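Local coordinates for SIR4-interacting protein SIF2 (Saccharomyces cerevisiae, PDB 1R5M) that antagonizes telomeric silencing in yeast and works as a WD-repeat transcriptional corepressor subunit of the Set3C histone deacetylase complex, at residues A[122-127]-A[132-137]. Numbering follows the deposited sequence.
Sequences SIVTGV and LRLWNK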
# COMPACT_ATOMS: atom_id res chain seq x y z
N SER A 122 -12.29 -12.15 -2.19
CA SER A 122 -12.88 -11.04 -2.94
C SER A 122 -11.86 -9.95 -3.19
O SER A 122 -10.85 -9.85 -2.49
CB SER A 122 -14.05 -10.44 -2.16
OG SER A 122 -15.01 -11.44 -1.84
N ILE A 123 -12.12 -9.13 -4.20
CA ILE A 123 -11.21 -8.04 -4.52
C ILE A 123 -11.99 -6.85 -5.07
O ILE A 123 -12.98 -7.02 -5.79
CB ILE A 123 -10.12 -8.49 -5.54
CG1 ILE A 123 -9.15 -7.33 -5.82
CG2 ILE A 123 -10.76 -8.98 -6.84
CD1 ILE A 123 -7.92 -7.73 -6.63
N VAL A 124 -11.56 -5.65 -4.70
CA VAL A 124 -12.18 -4.42 -5.18
C VAL A 124 -11.22 -3.75 -6.15
O VAL A 124 -10.01 -3.71 -5.91
CB VAL A 124 -12.45 -3.41 -4.03
CG1 VAL A 124 -12.84 -2.05 -4.60
CG2 VAL A 124 -13.56 -3.93 -3.12
N THR A 125 -11.75 -3.25 -7.26
CA THR A 125 -10.94 -2.54 -8.24
C THR A 125 -11.57 -1.16 -8.40
O THR A 125 -12.80 -1.01 -8.38
CB THR A 125 -10.90 -3.26 -9.62
OG1 THR A 125 -12.23 -3.45 -10.12
CG2 THR A 125 -10.20 -4.60 -9.49
N GLY A 126 -10.72 -0.14 -8.51
CA GLY A 126 -11.19 1.23 -8.67
C GLY A 126 -10.55 1.85 -9.90
O GLY A 126 -9.40 1.54 -10.22
N VAL A 127 -11.28 2.71 -10.59
CA VAL A 127 -10.77 3.36 -11.80
C VAL A 127 -10.72 4.88 -11.68
O VAL A 127 -11.22 5.46 -10.72
CB VAL A 127 -11.60 2.98 -13.05
CG1 VAL A 127 -11.41 1.51 -13.36
CG2 VAL A 127 -13.09 3.28 -12.81
N LEU A 132 -16.08 1.76 -8.42
CA LEU A 132 -15.49 0.62 -7.74
C LEU A 132 -16.31 -0.60 -8.14
O LEU A 132 -17.53 -0.52 -8.30
CB LEU A 132 -15.60 0.78 -6.22
CG LEU A 132 -14.85 1.93 -5.53
CD1 LEU A 132 -15.38 2.08 -4.11
CD2 LEU A 132 -13.36 1.66 -5.53
N ARG A 133 -15.63 -1.73 -8.35
CA ARG A 133 -16.30 -2.98 -8.66
C ARG A 133 -15.75 -4.04 -7.72
O ARG A 133 -14.56 -4.03 -7.38
CB ARG A 133 -16.10 -3.38 -10.13
CG ARG A 133 -16.98 -2.55 -11.05
CD ARG A 133 -16.87 -2.87 -12.53
NE ARG A 133 -17.78 -1.97 -13.23
CZ ARG A 133 -18.91 -2.34 -13.82
NH1 ARG A 133 -19.29 -3.61 -13.84
NH2 ARG A 133 -19.72 -1.41 -14.30
N LEU A 134 -16.63 -4.94 -7.29
CA LEU A 134 -16.29 -6.01 -6.37
C LEU A 134 -16.35 -7.33 -7.12
O LEU A 134 -17.34 -7.62 -7.80
CB LEU A 134 -17.30 -6.03 -5.21
CG LEU A 134 -17.16 -7.16 -4.19
CD1 LEU A 134 -15.86 -6.98 -3.40
CD2 LEU A 134 -18.35 -7.14 -3.26
N TRP A 135 -15.30 -8.13 -6.98
CA TRP A 135 -15.21 -9.41 -7.69
C TRP A 135 -14.80 -10.57 -6.78
O TRP A 135 -14.19 -10.37 -5.74
CB TRP A 135 -14.17 -9.33 -8.81
CG TRP A 135 -14.13 -8.03 -9.57
CD1 TRP A 135 -13.57 -6.85 -9.15
CD2 TRP A 135 -14.64 -7.79 -10.88
NE1 TRP A 135 -13.70 -5.89 -10.13
CE2 TRP A 135 -14.36 -6.44 -11.20
CE3 TRP A 135 -15.32 -8.58 -11.82
CZ2 TRP A 135 -14.72 -5.87 -12.42
CZ3 TRP A 135 -15.69 -8.01 -13.03
CH2 TRP A 135 -15.38 -6.66 -13.32
N ASN A 136 -15.14 -11.78 -7.20
CA ASN A 136 -14.74 -12.97 -6.46
C ASN A 136 -13.35 -13.33 -7.01
O ASN A 136 -13.00 -12.91 -8.11
CB ASN A 136 -15.72 -14.12 -6.69
CG ASN A 136 -15.23 -15.43 -6.08
OD1 ASN A 136 -14.71 -16.31 -6.78
ND2 ASN A 136 -15.39 -15.56 -4.77
N LYS A 137 -12.58 -14.10 -6.25
CA LYS A 137 -11.23 -14.47 -6.68
C LYS A 137 -11.16 -15.25 -7.99
O LYS A 137 -10.09 -15.36 -8.59
CB LYS A 137 -10.52 -15.27 -5.58
CG LYS A 137 -11.18 -16.60 -5.24
CD LYS A 137 -10.35 -17.37 -4.22
CE LYS A 137 -11.05 -18.65 -3.79
NZ LYS A 137 -11.30 -19.56 -4.94
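Trp135 reaches diagonally across the hairpin to Thr125, and its indole NE1 gives a hydrogen bond of 2.8 Å to Thr125 OG1, which sits at the ring edge in the indole plane. The bond is fairly straight, 161° at the hydrogen. Thr125 presents the hydroxyl by placing OG1 between its own backbone N and carbonyl carbon (chi1 56°); its CG2 lies 3.8 Å from the same NE1. Next to NE1 on the five-membered ring, Trp135 CD1 comes within 3.4 Å of Ile123 O, and Trp135 CB rests against Ile123 CG2.

On the other face of the sheet the contact is greasy. Leu134 CD1 leans to 3.8 Å from Val124 CG2, while Leu132 CD2 touches both Val124 CG1 and Gly126 CA, the latter 3.8 Å away. Trp157, on the first strand of the next sheet, packs against Val124 and Leu134.

Two antiparallel hydrogen-bonded pairs, Ile123 with Trp135 and Thr125 with Arg133, set the register of the two strands; Trp135 N to Ile123 O measures 2.8 Å. These are the two middle strands of a four-stranded propeller blade, within WD repeat 2. Beyond them, His96 NE2 also bonds Thr125 OG1, forming the His-Ser/Thr-Trp part of the hydrogen-bond network familiar from WD40 blades.

A phenylalanine in place of Trp135 would probably leave Thr125 OG1 without its indole donor and freer to turn away from His96. Held by two partners, Trp135 NE1 and His96 NE2, the hydroxyl of the buried Thr125 is a polar link that ties the third strand, through the second, to the loop holding His96.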